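Local coordinates for iron-sulfur cluster assembly protein SufA (Escherichia coli, PDB 2D2A) that binds [2Fe-2S] and [4Fe-4S] clusters, assembled with sulfur from a cysteine desulfurase system, and transfers them to target proteins such as ferredoxin and aconitase, at residues 42-47 with 112-117. Sequence-based numbering, arbitrary orientation.
Sequences TLTPAA and GTEVDF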
loop_
_atom_site.group_PDB
_atom_site.type_symbol
_atom_site.label_atom_id
_atom_site.label_comp_id
_atom_site.label_asym_id
_atom_site.label_seq_id
_atom_site.Cartn_x
_atom_site.Cartn_y
_atom_site.Cartn_z
ATOM N N THR A 42 -3.612 19.320 -3.294
ATOM C CA THR A 42 -2.185 19.458 -2.892
ATOM C C THR A 42 -1.236 18.202 -2.775
ATOM O O THR A 42 -1.447 17.177 -2.455
ATOM C CB THR A 42 -2.031 20.415 -1.576
ATOM O OG1 THR A 42 -2.560 19.743 -0.427
ATOM C CG2 THR A 42 -2.978 21.653 -1.677
ATOM N N LEU A 43 -0.029 18.472 -2.858
ATOM C CA LEU A 43 0.981 17.506 -2.650
ATOM C C LEU A 43 1.807 17.944 -1.458
ATOM O O LEU A 43 2.275 19.098 -1.415
ATOM C CB LEU A 43 1.910 17.598 -3.944
ATOM C CG LEU A 43 1.549 17.080 -5.384
ATOM C CD1 LEU A 43 2.796 16.937 -6.272
ATOM C CD2 LEU A 43 0.959 15.813 -5.389
ATOM N N THR A 44 2.050 17.038 -0.540
ATOM C CA THR A 44 2.999 17.383 0.490
ATOM C C THR A 44 4.394 17.424 -0.158
ATOM O O THR A 44 4.674 16.779 -1.143
ATOM C CB THR A 44 3.014 16.337 1.562
ATOM O OG1 THR A 44 3.395 15.059 1.029
ATOM C CG2 THR A 44 1.641 16.223 2.143
ATOM N N PRO A 45 5.301 18.157 0.427
ATOM C CA PRO A 45 6.728 18.124 -0.086
ATOM C C PRO A 45 7.285 16.681 -0.332
ATOM O O PRO A 45 7.993 16.390 -1.252
ATOM C CB PRO A 45 7.577 18.727 1.110
ATOM C CG PRO A 45 6.460 19.576 1.890
ATOM C CD PRO A 45 5.127 18.857 1.717
ATOM N N ALA A 46 6.913 15.756 0.562
ATOM C CA ALA A 46 7.400 14.408 0.451
ATOM C C ALA A 46 6.842 13.765 -0.918
ATOM O O ALA A 46 7.598 13.086 -1.625
ATOM C CB ALA A 46 7.058 13.578 1.633
ATOM N N ALA A 47 5.566 14.003 -1.216
ATOM C CA ALA A 47 4.907 13.511 -2.343
ATOM C C ALA A 47 5.468 14.132 -3.564
ATOM O O ALA A 47 5.758 13.462 -4.542
ATOM C CB ALA A 47 3.485 13.804 -2.282
ATOM N N GLY A 112 -10.396 19.429 -2.605
ATOM C CA GLY A 112 -9.493 19.534 -1.506
ATOM C C GLY A 112 -8.533 18.469 -1.067
ATOM O O GLY A 112 -7.738 18.925 -0.319
ATOM N N THR A 113 -8.525 17.137 -1.523
ATOM C CA THR A 113 -7.579 16.027 -1.053
ATOM C C THR A 113 -6.086 16.499 -1.144
ATOM O O THR A 113 -5.679 17.125 -2.082
ATOM C CB THR A 113 -7.609 15.027 -2.072
ATOM O OG1 THR A 113 -8.820 14.315 -1.999
ATOM C CG2 THR A 113 -6.461 13.922 -1.694
ATOM N N GLU A 114 -5.306 16.132 -0.174
ATOM C CA GLU A 114 -3.838 16.281 -0.239
ATOM C C GLU A 114 -3.269 14.907 -0.426
ATOM O O GLU A 114 -3.726 13.952 0.156
ATOM C CB GLU A 114 -3.353 16.713 1.096
ATOM C CG GLU A 114 -1.920 17.105 1.248
ATOM C CD GLU A 114 -1.577 17.404 2.787
ATOM O OE1 GLU A 114 -1.584 16.434 3.733
ATOM O OE2 GLU A 114 -1.347 18.611 2.975
ATOM N N VAL A 115 -2.346 14.795 -1.358
ATOM C CA VAL A 115 -1.665 13.545 -1.664
ATOM C C VAL A 115 -0.362 13.616 -0.961
ATOM O O VAL A 115 0.318 14.640 -1.096
ATOM C CB VAL A 115 -1.382 13.408 -3.051
ATOM C CG1 VAL A 115 -0.630 12.078 -3.166
ATOM C CG2 VAL A 115 -2.762 13.359 -3.931
ATOM N N ASP A 116 -0.048 12.572 -0.195
ATOM C CA ASP A 116 1.172 12.531 0.571
ATOM C C ASP A 116 1.868 11.153 0.132
ATOM O O ASP A 116 1.266 10.292 -0.579
ATOM C CB ASP A 116 0.882 12.548 2.089
ATOM C CG ASP A 116 2.096 12.492 3.017
ATOM O OD1 ASP A 116 3.400 12.918 2.837
ATOM O OD2 ASP A 116 1.789 12.048 4.124
ATOM N N PHE A 117 3.148 10.944 0.607
ATOM C CA PHE A 117 3.889 9.744 0.315
ATOM C C PHE A 117 4.728 9.487 1.536
ATOM O O PHE A 117 5.385 10.374 2.040
ATOM C CB PHE A 117 4.787 9.996 -0.933
ATOM C CG PHE A 117 5.624 8.828 -1.267
ATOM C CD1 PHE A 117 5.114 7.810 -2.025
ATOM C CD2 PHE A 117 6.958 8.730 -0.778
ATOM C CE1 PHE A 117 5.926 6.609 -2.216
ATOM C CE2 PHE A 117 7.760 7.659 -1.002
ATOM C CZ PHE A 117 7.211 6.572 -1.659
#
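T42 and L43 pair in parallel with E114 and V115 through three backbone hydrogen bonds, T42 N to T113 O (3.2 Å), V115 N to T42 O (2.8 Å) and T44 N to V115 O (3.0 Å), the last made just as the chain leaves the short strand for a helix. On one face of the pair, E114 extends from CG anti to its backbone N (chi1 -172°), passing T42 OG1 at the methylene and bringing its carboxylate carbon CD to 3.5 Å from T44 CG2, with the two side chains roughly perpendicular. The opposite face is apolar: L43 and V115 lie side by side, CD2 of L43 being 4.1 Å from CB of V115.

T44 is the N-cap of the following helix, and its hydroxyl has two roles. OG1 accepts a hydrogen bond from A47 N at 3.3 Å and donates one to D116 OD1 at 2.8 Å, reaching that oxygen on its anti side, 31° out of the carboxylate plane. The cap is thereby tied to the strand beside it; a valine here would probably leave A47 N without its capping acceptor and D116 without this hydroxyl donor. In the first helical turn, A47 CB packs against F117 CB at 4.2 Å.

Strand 42-43 forms one edge of a small mixed sheet, in which strand 114-120 continues antiparallel into 123-129. V115 rests on F126 and F128 of that third strand, while L43 reaches A98 and L100 of strand 98-103 in the other sheet. F117 stacks on H50 of helix 45-57 and meets F126 edge-to-face, joining helix and sheet.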